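Local coordinates for periplasmic binding protein/LacI transcriptional regulator (PDB 4YLE) that probably binds a simple sugar in the periplasm and delivers it to an ABC transporter, although the ligand bound in the crystal is unidentified, at residues L42-F47 and D257-I262; L48-G53 and Q277-Q282; G203-D208 and D232-G237; V251-Y256 and G269-T274. One frame throughout, in Å; residues are numbered along the deposited sequence.

Contact 1. Residues L42-F47 and D257-I262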
loop_
_atom_site.group_PDB
_atom_site.type_symbol
_atom_site.label_atom_id
_atom_site.label_comp_id
_atom_site.label_asym_id
_atom_site.label_seq_id
_atom_site.Cartn_x
_atom_site.Cartn_y
_atom_site.Cartn_z
ATOM N N LEU A 42 6.143 -0.872 -10.271
ATOM C CA LEU A 42 5.463 -0.732 -11.537
ATOM C C LEU A 42 4.856 -2.044 -12.025
ATOM O O LEU A 42 4.015 -2.054 -12.917
ATOM C CB LEU A 42 6.463 -0.191 -12.567
ATOM C CG LEU A 42 6.910 1.225 -12.202
ATOM C CD1 LEU A 42 7.960 1.719 -13.206
ATOM C CD2 LEU A 42 5.708 2.199 -12.105
ATOM N N ALA A 43 5.263 -3.149 -11.429
ATOM C CA ALA A 43 4.658 -4.419 -11.772
ATOM C C ALA A 43 3.200 -4.440 -11.262
ATOM O O ALA A 43 2.307 -5.000 -11.912
ATOM C CB ALA A 43 5.476 -5.554 -11.191
ATOM N N ASN A 44 2.970 -3.734 -10.151
ATOM C CA ASN A 44 1.770 -3.876 -9.310
ATOM C C ASN A 44 0.653 -3.021 -9.876
ATOM O O ASN A 44 0.835 -1.800 -10.013
ATOM C CB ASN A 44 2.117 -3.441 -7.888
ATOM C CG ASN A 44 0.986 -3.646 -6.888
ATOM O OD1 ASN A 44 -0.162 -3.917 -7.245
ATOM N ND2 ASN A 44 1.331 -3.524 -5.611
ATOM N N GLU A 45 -0.469 -3.630 -10.257
ATOM C CA GLU A 45 -1.541 -2.826 -10.826
ATOM C C GLU A 45 -2.014 -1.686 -9.929
ATOM O O GLU A 45 -2.539 -0.689 -10.413
ATOM C CB GLU A 45 -2.764 -3.658 -11.164
ATOM C CG GLU A 45 -3.592 -2.931 -12.238
ATOM C CD GLU A 45 -5.003 -3.436 -12.383
ATOM O OE1 GLU A 45 -5.244 -4.114 -13.407
ATOM O OE2 GLU A 45 -5.858 -3.128 -11.498
ATOM N N PHE A 46 -1.894 -1.856 -8.625
ATOM C CA PHE A 46 -2.232 -0.775 -7.712
ATOM C C PHE A 46 -1.570 0.537 -8.140
ATOM O O PHE A 46 -2.203 1.601 -8.181
ATOM C CB PHE A 46 -1.803 -1.143 -6.303
ATOM C CG PHE A 46 -2.115 -0.078 -5.275
ATOM C CD1 PHE A 46 -3.378 0.028 -4.712
ATOM C CD2 PHE A 46 -1.126 0.796 -4.851
ATOM C CE1 PHE A 46 -3.651 1.012 -3.759
ATOM C CE2 PHE A 46 -1.377 1.754 -3.900
ATOM C CZ PHE A 46 -2.646 1.879 -3.355
ATOM N N PHE A 47 -0.282 0.483 -8.454
ATOM C CA PHE A 47 0.418 1.697 -8.830
ATOM C C PHE A 47 0.165 2.101 -10.249
ATOM O O PHE A 47 0.208 3.306 -10.565
ATOM C CB PHE A 47 1.902 1.534 -8.519
ATOM C CG PHE A 47 2.143 1.462 -7.053
ATOM C CD1 PHE A 47 1.934 2.582 -6.267
ATOM C CD2 PHE A 47 2.484 0.275 -6.448
ATOM C CE1 PHE A 47 2.099 2.509 -4.893
ATOM C CE2 PHE A 47 2.650 0.197 -5.079
ATOM C CZ PHE A 47 2.436 1.312 -4.304
ATOM N N ASP A 257 -6.659 -4.215 -2.060
ATOM C CA ASP A 257 -6.295 -3.285 -3.176
ATOM C C ASP A 257 -7.394 -3.197 -4.226
ATOM O O ASP A 257 -7.500 -2.186 -4.930
ATOM C CB ASP A 257 -4.994 -3.645 -3.933
ATOM C CG ASP A 257 -3.723 -3.318 -3.135
ATOM O OD1 ASP A 257 -3.822 -2.592 -2.131
ATOM O OD2 ASP A 257 -2.639 -3.819 -3.509
ATOM N N ASN A 258 -8.165 -4.268 -4.383
ATOM C CA ASN A 258 -9.146 -4.369 -5.453
ATOM C C ASN A 258 -8.561 -4.147 -6.859
ATOM O O ASN A 258 -9.111 -3.374 -7.675
ATOM C CB ASN A 258 -10.279 -3.394 -5.180
ATOM C CG ASN A 258 -11.514 -3.684 -5.988
ATOM O OD1 ASN A 258 -11.772 -4.821 -6.403
ATOM N ND2 ASN A 258 -12.286 -2.635 -6.251
ATOM N N ILE A 259 -7.460 -4.831 -7.174
ATOM C CA ILE A 259 -6.929 -4.757 -8.541
ATOM C C ILE A 259 -7.787 -5.549 -9.520
ATOM O O ILE A 259 -8.482 -6.481 -9.135
ATOM C CB ILE A 259 -5.466 -5.248 -8.631
ATOM C CG1 ILE A 259 -5.383 -6.744 -8.314
ATOM C CG2 ILE A 259 -4.592 -4.379 -7.713
ATOM C CD1 ILE A 259 -3.990 -7.346 -8.402
ATOM N N ASN A 260 -7.749 -5.166 -10.794
ATOM C CA ASN A 260 -8.565 -5.855 -11.788
ATOM C C ASN A 260 -8.333 -7.342 -11.788
ATOM O O ASN A 260 -9.274 -8.107 -11.968
ATOM C CB ASN A 260 -8.296 -5.318 -13.190
ATOM C CG ASN A 260 -8.843 -3.945 -13.366
ATOM O OD1 ASN A 260 -9.998 -3.702 -13.027
ATOM N ND2 ASN A 260 -8.017 -3.017 -13.860
ATOM N N ALA A 261 -7.087 -7.765 -11.586
ATOM C CA ALA A 261 -6.783 -9.196 -11.668
ATOM C C ALA A 261 -7.591 -9.971 -10.624
ATOM O O ALA A 261 -7.850 -11.156 -10.793
ATOM C CB ALA A 261 -5.286 -9.444 -11.492
ATOM N N ILE A 262 -8.013 -9.299 -9.556
ATOM C CA ILE A 262 -8.709 -9.998 -8.474
ATOM C C ILE A 262 -10.204 -10.158 -8.764
ATOM O O ILE A 262 -10.896 -10.951 -8.127
ATOM C CB ILE A 262 -8.502 -9.263 -7.110
ATOM C CG1 ILE A 262 -8.371 -10.280 -5.978
ATOM C CG2 ILE A 262 -9.610 -8.276 -6.799
ATOM C CD1 ILE A 262 -7.018 -10.994 -5.955
HETATM O O HOH W 1 -1.799 -5.820 -5.203
#
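E45, I259 and F46 bring the start of helix 45-60 against the loop 257-262, across the ligand cleft of the two-lobed periplasmic binding protein fold. E45 buries the most surface. With CG anti to the backbone N (chi1 -157°) and the chain extended beyond it, the carboxylate passes I259 and uses both oxygens on N260. N260 N gives a nearly straight bond to E45 OE2 (2.9 Å), while N260 ND2 makes a more bent one to E45 OE1 (3.0 Å). Both donors approach from above the carboxylate plane, which stands 70° from the amide plane of N260; the other amide atom, N260 OD1, is bonded to K263 NZ. I259 packs against the stem of E45, its CB 3.6 Å from E45 OE2 and its CG2 3.8 Å from F46 N. The F46 ring meets the D257 carboxylate obliquely, with CD1 3.7 Å from D257 OD1 and the two planes 27° apart. D257 OD1 also bonds Q277 NE2. N44 ND2, bonded to E75 OE2, and D257 OD2 also bond the unidentified ligand. N44 is the N-cap of the helix: its OD1 accepts from F46 N and from a water 3.2 Å away, which also donates to D257 OD2 at 2.8 Å.

Contact 2. Residues L48-G53 and Q277-Q282; sequences LTMENG and QYAAKQ
M50 and A279 meet where helix 45-60 packs on the first turn of helix 279-295, a close helix-helix contact through small residues in the Rossmann-like alpha/beta lobe that holds the N-terminal strand 34-39. The backbones come within 4.1 Å at the CA atoms of M50 and A280. M50, a selenomethionine, has the most surface buried here. Its CB starts 3.8 Å from A279 CB. A chi1 of -177° turns CG away from the backbone N, the chain then runs past the A279 carbonyl, and CG lies 3.4 Å from A279 O. SE carries the chain beyond that oxygen, but the bend at chi3 (-75°) brings CE back to 3.7 Å from it, so the side chain wraps the carbonyl oxygen with the two carbons bonded to selenium, CG and CE. T49 touches A279 CB with its methyl CG2, and its backbone O faces A280 CB, while its OG1 bonds E45 O one turn earlier in the same helix. Y278 occupies the N-cap position of helix 279-295. Just beside it, Q282 folds back over the helix start, and its NE2 donates to both the backbone O and the side-chain OE1 of Q277, fixing a residue whose NE2 bonds the unidentified ligand. One turn along from M50, G53 offers its backbone to the neighbouring helix: G53 CA lies 3.8 Å from A280 CB.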
loop_
_atom_site.group_PDB
_atom_site.type_symbol
_atom_site.label_atom_id
_atom_site.label_comp_id
_atom_site.label_asym_id
_atom_site.label_seq_id
_atom_site.Cartn_x
_atom_site.Cartn_y
_atom_site.Cartn_z
ATOM N N LEU A 48 -0.104 1.135 -11.130
ATOM C CA LEU A 48 -0.470 1.507 -12.486
ATOM C C LEU A 48 -1.797 2.263 -12.466
ATOM O O LEU A 48 -1.937 3.270 -13.157
ATOM C CB LEU A 48 -0.524 0.284 -13.386
ATOM C CG LEU A 48 0.836 -0.431 -13.404
ATOM C CD1 LEU A 48 0.726 -1.610 -14.339
ATOM C CD2 LEU A 48 2.017 0.483 -13.815
ATOM N N THR A 49 -2.724 1.824 -11.615
ATOM C CA THR A 49 -4.004 2.504 -11.411
ATOM C C THR A 49 -3.799 3.897 -10.824
ATOM O O THR A 49 -4.410 4.884 -11.251
ATOM C CB THR A 49 -4.900 1.668 -10.485
ATOM O OG1 THR A 49 -5.305 0.489 -11.190
ATOM C CG2 THR A 49 -6.148 2.444 -10.058
HETATM N N MSE A 50 -2.903 3.984 -9.857
HETATM C CA MSE A 50 -2.542 5.254 -9.261
HETATM C C MSE A 50 -1.979 6.197 -10.315
HETATM O O MSE A 50 -2.407 7.353 -10.395
HETATM C CB MSE A 50 -1.506 5.068 -8.148
HETATM C CG MSE A 50 -1.143 6.343 -7.459
HETATM SE SE MSE A 50 0.268 6.138 -6.133
HETATM C CE MSE A 50 -0.838 5.304 -4.795
ATOM N N GLU A 51 -1.012 5.709 -11.090
ATOM C CA GLU A 51 -0.360 6.503 -12.139
ATOM C C GLU A 51 -1.363 7.004 -13.157
ATOM O O GLU A 51 -1.346 8.186 -13.524
ATOM C CB GLU A 51 0.737 5.673 -12.826
ATOM C CG GLU A 51 1.618 6.475 -13.733
ATOM C CD GLU A 51 2.663 5.629 -14.441
ATOM O OE1 GLU A 51 2.358 4.468 -14.768
ATOM O OE2 GLU A 51 3.783 6.134 -14.656
ATOM N N ASN A 52 -2.271 6.133 -13.581
ATOM C CA ASN A 52 -3.256 6.541 -14.570
ATOM C C ASN A 52 -4.116 7.667 -14.015
ATOM O O ASN A 52 -4.379 8.644 -14.715
ATOM C CB ASN A 52 -4.129 5.366 -15.003
ATOM C CG ASN A 52 -3.361 4.354 -15.817
ATOM O OD1 ASN A 52 -2.388 4.699 -16.493
ATOM N ND2 ASN A 52 -3.786 3.096 -15.748
ATOM N N GLY A 53 -4.527 7.539 -12.759
ATOM C CA GLY A 53 -5.315 8.564 -12.093
ATOM C C GLY A 53 -4.628 9.916 -12.052
ATOM O O GLY A 53 -5.217 10.955 -12.341
ATOM N N GLN A 277 -8.785 0.874 -1.565
ATOM C CA GLN A 277 -8.181 1.997 -0.823
ATOM C C GLN A 277 -7.858 3.145 -1.763
ATOM O O GLN A 277 -7.134 4.082 -1.388
ATOM C CB GLN A 277 -6.921 1.564 -0.058
ATOM C CG GLN A 277 -5.819 1.019 -0.960
ATOM C CD GLN A 277 -4.444 0.980 -0.311
ATOM O OE1 GLN A 277 -4.094 1.863 0.454
ATOM N NE2 GLN A 277 -3.651 -0.036 -0.637
ATOM N N TYR A 278 -8.399 3.086 -2.976
ATOM C CA TYR A 278 -8.445 4.249 -3.849
ATOM C C TYR A 278 -7.078 4.870 -4.141
ATOM O O TYR A 278 -6.738 6.010 -3.742
ATOM C CB TYR A 278 -9.410 5.247 -3.238
ATOM C CG TYR A 278 -10.768 4.595 -3.011
ATOM C CD1 TYR A 278 -11.515 4.142 -4.086
ATOM C CD2 TYR A 278 -11.301 4.442 -1.741
ATOM C CE1 TYR A 278 -12.755 3.535 -3.898
ATOM C CE2 TYR A 278 -12.558 3.848 -1.548
ATOM C CZ TYR A 278 -13.269 3.396 -2.627
ATOM O OH TYR A 278 -14.525 2.816 -2.453
ATOM N N ALA A 279 -6.322 4.128 -4.924
ATOM C CA ALA A 279 -4.986 4.531 -5.331
ATOM C C ALA A 279 -4.929 5.892 -6.019
ATOM O O ALA A 279 -4.073 6.740 -5.705
ATOM C CB ALA A 279 -4.415 3.478 -6.230
ATOM N N ALA A 280 -5.818 6.088 -6.983
ATOM C CA ALA A 280 -5.817 7.282 -7.785
ATOM C C ALA A 280 -6.137 8.455 -6.863
ATOM O O ALA A 280 -5.551 9.504 -6.990
ATOM C CB ALA A 280 -6.829 7.185 -8.897
ATOM N N LYS A 281 -7.103 8.274 -5.968
ATOM C CA LYS A 281 -7.452 9.327 -5.013
ATOM C C LYS A 281 -6.249 9.735 -4.172
ATOM O O LYS A 281 -6.021 10.911 -3.977
ATOM C CB LYS A 281 -8.589 8.865 -4.102
ATOM C CG LYS A 281 -8.991 9.911 -3.046
ATOM C CD LYS A 281 -9.794 9.251 -1.920
ATOM C CE LYS A 281 -11.228 9.183 -2.236
ATOM N NZ LYS A 281 -11.844 10.531 -2.265
ATOM N N GLN A 282 -5.477 8.760 -3.688
ATOM C CA GLN A 282 -4.335 9.091 -2.834
ATOM C C GLN A 282 -3.351 9.968 -3.564
ATOM O O GLN A 282 -2.869 11.003 -3.002
ATOM C CB GLN A 282 -3.649 7.848 -2.322
ATOM C CG GLN A 282 -4.507 7.048 -1.382
ATOM C CD GLN A 282 -3.746 5.907 -0.788
ATOM O OE1 GLN A 282 -2.670 6.095 -0.240
ATOM N NE2 GLN A 282 -4.317 4.705 -0.859
#

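Contact 3. Residues G203-D208 and D232-G237; sequences GEWEID and DNMAIG
M234 and I207, with W205 and N233, join helix 232-244 to the turn leading into helix 207-220, two neighbouring helices of the C-terminal alpha/beta lobe with its parallel four-stranded sheet. Residues 203-206 form a type I' beta turn, and the selenomethionine M234 reaches alongside it. M234 CG lies 3.4 Å from E206 O, and its SE rests on the turn backbone, 3.4 Å from W205 N and equally close to the carbonyl carbon of G203. The bend at chi3 (-51°) then sends CE to the indole of W205, 3.9 Å from CE3; the two side chains cross obliquely, and helix 177-193 packs on the indole as well. W205 lies close to the bound ligand, and M234 is thus probably a second-shell neighbour of the pocket through W205. I207 lies across N233: its CG1 is 3.7 Å from N233 CB and also touches N233 O, while its other branch, CG2, packs on I236 CG2. The backbones approach tightly here, with G237 bringing its CA against I207 O in a CA-H...O contact. Beside this apolar packing, a single water bridges the two parts, donating to W205 O (2.7 Å) and accepting from N233 ND2 (2.8 Å).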
loop_
_atom_site.group_PDB
_atom_site.type_symbol
_atom_site.label_atom_id
_atom_site.label_comp_id
_atom_site.label_asym_id
_atom_site.label_seq_id
_atom_site.Cartn_x
_atom_site.Cartn_y
_atom_site.Cartn_z
ATOM N N GLY A 203 5.265 -11.934 2.677
ATOM C CA GLY A 203 5.371 -12.237 1.272
ATOM C C GLY A 203 5.887 -11.031 0.491
ATOM O O GLY A 203 5.853 -11.049 -0.728
ATOM N N GLU A 204 6.354 -10.017 1.212
ATOM C CA GLU A 204 7.049 -8.839 0.673
ATOM C C GLU A 204 6.309 -8.111 -0.469
ATOM O O GLU A 204 6.937 -7.510 -1.330
ATOM C CB GLU A 204 8.447 -9.248 0.198
ATOM C CG GLU A 204 9.355 -9.602 1.374
ATOM C CD GLU A 204 10.612 -10.252 0.928
ATOM O OE1 GLU A 204 11.201 -9.748 -0.049
ATOM O OE2 GLU A 204 10.997 -11.270 1.538
ATOM N N TRP A 205 4.987 -8.221 -0.438
ATOM C CA TRP A 205 4.043 -7.578 -1.347
ATOM C C TRP A 205 3.984 -8.240 -2.712
ATOM O O TRP A 205 3.264 -7.753 -3.593
ATOM C CB TRP A 205 4.356 -6.093 -1.567
ATOM C CG TRP A 205 4.327 -5.164 -0.391
ATOM C CD1 TRP A 205 5.312 -4.304 -0.020
ATOM C CD2 TRP A 205 3.227 -4.929 0.522
ATOM N NE1 TRP A 205 4.914 -3.562 1.064
ATOM C CE2 TRP A 205 3.637 -3.919 1.411
ATOM C CE3 TRP A 205 1.956 -5.487 0.676
ATOM C CZ2 TRP A 205 2.820 -3.449 2.441
ATOM C CZ3 TRP A 205 1.130 -5.003 1.691
ATOM C CH2 TRP A 205 1.573 -3.997 2.560
ATOM N N GLU A 206 4.729 -9.331 -2.889
ATOM C CA GLU A 206 4.900 -9.967 -4.191
ATOM C C GLU A 206 4.097 -11.263 -4.370
ATOM O O GLU A 206 3.882 -12.028 -3.427
ATOM C CB GLU A 206 6.384 -10.284 -4.442
ATOM C CG GLU A 206 7.349 -9.098 -4.273
ATOM C CD GLU A 206 7.395 -8.109 -5.434
ATOM O OE1 GLU A 206 6.567 -8.152 -6.377
ATOM O OE2 GLU A 206 8.297 -7.236 -5.385
ATOM N N ILE A 207 3.708 -11.511 -5.613
ATOM C CA ILE A 207 2.975 -12.717 -5.970
ATOM C C ILE A 207 3.759 -13.968 -5.628
ATOM O O ILE A 207 3.239 -14.892 -4.971
ATOM C CB ILE A 207 2.639 -12.748 -7.478
ATOM C CG1 ILE A 207 1.736 -11.564 -7.826
ATOM C CG2 ILE A 207 1.983 -14.070 -7.849
ATOM C CD1 ILE A 207 1.391 -11.442 -9.334
ATOM N N ASP A 208 5.011 -14.044 -6.058
ATOM C CA ASP A 208 5.682 -15.323 -5.903
ATOM C C ASP A 208 6.166 -15.529 -4.458
ATOM O O ASP A 208 6.069 -16.638 -3.943
ATOM C CB ASP A 208 6.816 -15.499 -6.917
ATOM C CG ASP A 208 7.730 -14.327 -6.999
ATOM O OD1 ASP A 208 7.575 -13.376 -6.197
ATOM O OD2 ASP A 208 8.609 -14.363 -7.894
ATOM N N ASP A 232 -3.457 -7.712 -2.816
ATOM C CA ASP A 232 -4.039 -8.599 -3.794
ATOM C C ASP A 232 -2.977 -9.433 -4.513
ATOM O O ASP A 232 -3.229 -10.590 -4.865
ATOM C CB ASP A 232 -4.852 -7.827 -4.812
ATOM C CG ASP A 232 -6.252 -7.417 -4.286
ATOM O OD1 ASP A 232 -6.657 -7.820 -3.176
ATOM O OD2 ASP A 232 -6.930 -6.655 -5.021
ATOM N N ASN A 233 -1.802 -8.864 -4.749
ATOM C CA ASN A 233 -0.755 -9.631 -5.433
ATOM C C ASN A 233 -0.375 -10.854 -4.586
ATOM O O ASN A 233 -0.241 -11.982 -5.120
ATOM C CB ASN A 233 0.460 -8.769 -5.736
ATOM C CG ASN A 233 0.297 -7.992 -7.014
ATOM O OD1 ASN A 233 -0.561 -8.328 -7.856
ATOM N ND2 ASN A 233 1.141 -6.994 -7.210
HETATM N N MSE A 234 -0.235 -10.651 -3.279
HETATM C CA MSE A 234 0.065 -11.799 -2.430
HETATM C C MSE A 234 -1.111 -12.754 -2.404
HETATM O O MSE A 234 -0.898 -13.979 -2.347
HETATM C CB MSE A 234 0.455 -11.354 -1.047
HETATM C CG MSE A 234 1.847 -10.794 -1.033
HETATM SE SE MSE A 234 2.530 -10.321 0.696
HETATM C CE MSE A 234 1.033 -9.232 1.275
ATOM N N ALA A 235 -2.337 -12.220 -2.457
ATOM C CA ALA A 235 -3.534 -13.057 -2.506
ATOM C C ALA A 235 -3.564 -13.913 -3.768
ATOM O O ALA A 235 -3.974 -15.062 -3.697
ATOM C CB ALA A 235 -4.779 -12.225 -2.413
ATOM N N ILE A 236 -3.123 -13.361 -4.907
ATOM C CA ILE A 236 -3.035 -14.121 -6.156
ATOM C C ILE A 236 -2.059 -15.264 -5.947
ATOM O O ILE A 236 -2.331 -16.403 -6.341
ATOM C CB ILE A 236 -2.596 -13.215 -7.337
ATOM C CG1 ILE A 236 -3.741 -12.264 -7.680
ATOM C CG2 ILE A 236 -2.161 -14.036 -8.542
ATOM C CD1 ILE A 236 -3.358 -11.135 -8.656
ATOM N N GLY A 237 -0.928 -14.981 -5.312
ATOM C CA GLY A 237 -0.008 -16.040 -4.938
ATOM C C GLY A 237 -0.659 -17.095 -4.068
ATOM O O GLY A 237 -0.482 -18.321 -4.327
HETATM O O HOH W 2 3.414 -6.204 -5.781
#

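Contact 4. Residues V251-Y256 and G269-T274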
loop_
_atom_site.group_PDB
_atom_site.type_symbol
_atom_site.label_atom_id
_atom_site.label_comp_id
_atom_site.label_asym_id
_atom_site.label_seq_id
_atom_site.Cartn_x
_atom_site.Cartn_y
_atom_site.Cartn_z
ATOM N N VAL A 251 -10.256 -23.446 1.635
ATOM C CA VAL A 251 -9.421 -22.467 2.323
ATOM C C VAL A 251 -9.754 -21.121 1.717
ATOM O O VAL A 251 -9.650 -20.950 0.500
ATOM C CB VAL A 251 -7.914 -22.770 2.170
ATOM C CG1 VAL A 251 -7.046 -21.646 2.786
ATOM C CG2 VAL A 251 -7.589 -24.107 2.810
ATOM N N TYR A 252 -10.243 -20.211 2.546
ATOM C CA TYR A 252 -10.583 -18.879 2.092
ATOM C C TYR A 252 -9.335 -18.038 1.895
ATOM O O TYR A 252 -8.351 -18.182 2.630
ATOM C CB TYR A 252 -11.508 -18.189 3.087
ATOM C CG TYR A 252 -12.927 -18.721 3.090
ATOM C CD1 TYR A 252 -13.755 -18.500 2.006
ATOM C CD2 TYR A 252 -13.438 -19.401 4.182
ATOM C CE1 TYR A 252 -15.065 -18.946 1.994
ATOM C CE2 TYR A 252 -14.748 -19.869 4.175
ATOM C CZ TYR A 252 -15.554 -19.633 3.076
ATOM O OH TYR A 252 -16.859 -20.094 3.052
ATOM N N VAL A 253 -9.398 -17.152 0.907
ATOM C CA VAL A 253 -8.363 -16.139 0.698
ATOM C C VAL A 253 -8.980 -14.735 0.663
ATOM O O VAL A 253 -9.970 -14.511 -0.041
ATOM C CB VAL A 253 -7.595 -16.371 -0.621
ATOM C CG1 VAL A 253 -6.590 -15.277 -0.873
ATOM C CG2 VAL A 253 -6.930 -17.718 -0.629
ATOM N N VAL A 254 -8.408 -13.815 1.438
ATOM C CA VAL A 254 -8.750 -12.404 1.319
ATOM C C VAL A 254 -7.507 -11.609 0.996
ATOM O O VAL A 254 -6.409 -11.999 1.348
ATOM C CB VAL A 254 -9.430 -11.852 2.573
ATOM C CG1 VAL A 254 -10.796 -12.565 2.791
ATOM C CG2 VAL A 254 -8.506 -11.966 3.792
ATOM N N GLY A 255 -7.710 -10.459 0.347
ATOM C CA GLY A 255 -6.626 -9.576 -0.021
ATOM C C GLY A 255 -6.958 -8.140 0.295
ATOM O O GLY A 255 -7.730 -7.855 1.214
ATOM N N TYR A 256 -6.338 -7.254 -0.466
ATOM C CA TYR A 256 -6.420 -5.815 -0.235
ATOM C C TYR A 256 -5.882 -5.137 -1.489
ATOM O O TYR A 256 -4.765 -5.447 -1.892
ATOM C CB TYR A 256 -5.573 -5.444 0.981
ATOM C CG TYR A 256 -5.903 -4.165 1.710
ATOM C CD1 TYR A 256 -6.717 -4.197 2.814
ATOM C CD2 TYR A 256 -5.321 -2.958 1.346
ATOM C CE1 TYR A 256 -6.985 -3.061 3.534
ATOM C CE2 TYR A 256 -5.592 -1.802 2.098
ATOM C CZ TYR A 256 -6.438 -1.898 3.171
ATOM O OH TYR A 256 -6.676 -0.751 3.885
ATOM N N GLY A 269 -15.183 -17.174 -6.922
ATOM C CA GLY A 269 -15.016 -17.647 -5.558
ATOM C C GLY A 269 -13.600 -17.982 -5.094
ATOM O O GLY A 269 -13.414 -18.422 -3.961
ATOM N N ARG A 270 -12.594 -17.771 -5.939
ATOM C CA ARG A 270 -11.216 -18.089 -5.553
ATOM C C ARG A 270 -10.733 -17.148 -4.434
ATOM O O ARG A 270 -9.929 -17.546 -3.597
ATOM C CB ARG A 270 -10.281 -18.026 -6.775
ATOM C CG ARG A 270 -10.332 -19.318 -7.610
ATOM C CD ARG A 270 -9.475 -19.208 -8.848
ATOM N NE ARG A 270 -9.999 -18.185 -9.737
ATOM C CZ ARG A 270 -9.290 -17.585 -10.685
ATOM N NH1 ARG A 270 -8.009 -17.895 -10.862
ATOM N NH2 ARG A 270 -9.863 -16.661 -11.438
ATOM N N VAL A 271 -11.257 -15.931 -4.439
ATOM C CA VAL A 271 -10.992 -14.904 -3.411
ATOM C C VAL A 271 -12.316 -14.435 -2.797
ATOM O O VAL A 271 -13.267 -14.127 -3.519
ATOM C CB VAL A 271 -10.250 -13.718 -4.012
ATOM C CG1 VAL A 271 -10.083 -12.589 -2.995
ATOM C CG2 VAL A 271 -8.908 -14.160 -4.489
ATOM N N LEU A 272 -12.373 -14.369 -1.471
ATOM C CA LEU A 272 -13.596 -14.028 -0.767
ATOM C C LEU A 272 -13.859 -12.522 -0.605
ATOM O O LEU A 272 -15.007 -12.071 -0.651
ATOM C CB LEU A 272 -13.578 -14.687 0.617
ATOM C CG LEU A 272 -14.750 -14.323 1.532
ATOM C CD1 LEU A 272 -16.013 -15.024 1.034
ATOM C CD2 LEU A 272 -14.450 -14.682 2.990
ATOM N N ALA A 273 -12.810 -11.756 -0.386
ATOM C CA ALA A 273 -12.954 -10.316 -0.202
ATOM C C ALA A 273 -11.639 -9.621 -0.424
ATOM O O ALA A 273 -10.577 -10.213 -0.286
ATOM C CB ALA A 273 -13.464 -10.010 1.189
ATOM N N THR A 274 -11.738 -8.344 -0.766
ATOM C CA THR A 274 -10.590 -7.456 -0.843
ATOM C C THR A 274 -11.073 -6.090 -0.360
ATOM O O THR A 274 -12.133 -6.001 0.237
ATOM C CB THR A 274 -10.026 -7.394 -2.261
ATOM O OG1 THR A 274 -8.821 -6.618 -2.271
ATOM C CG2 THR A 274 -11.019 -6.796 -3.254
HETATM O O HOH W 3 -11.521 -17.491 -1.121
#
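V253 and L272, then G255 and A273, tie two segments whose directions differ by 36°: L272 N donates to V253 O (2.8 Å) nearly along the C=O axis, and G255 N donates to A273 O (2.9 Å) in the carbonyl plane. A273 N, buried between these bonds, has no polar partner. On one side of this seam L272 packs against both Y252 and V254. Its CB lies 4.1 Å from V254 CG1, and its two methyls reach the Y252 ring, CD2 coming 4.0 Å from Y252 CD1. V254 CG1 also meets A273 CB at 4.0 Å, and helix 146-160 covers Y252 and V254. V253 and V271 pair more loosely on the side lined by helix 232-244, V253 CG1 4.4 Å from V271 CG2. A water accepts from V253 N and makes a weak bond to R270 O. T274 OG1, close to Y256 N, bonds D232 OD1 and N258 N. The chain thus follows the edge strand 252-254 of one lobe before 274-276 joins the other lobe's sheet, consistent with a hinge crossover of the type I periplasmic binding protein fold.

How the contacts relate
The four contacts run from a helix pair of one lobe, through the cleft, into the other. Contact 2 lies within the lobe of the mixed sheet and shares helix 45-60 with contact 1, their centres 10 Å apart. Contact 1 joins the two lobes across the cleft, consistent with a closed, ligand-bound form. Contact 3 lies in the lobe of the parallel sheet, and contact 4, 12 Å from it, runs from its edge strand 252-254 to the start of strand 274-276 in the mixed sheet. Along the chain contact 3 is nested inside contacts 1 and 2, while contact 4 crosses contact 1. D232 bonds I259 N, so the cleft-facing loop of contact 1 rests on helix 232-244 of contact 3.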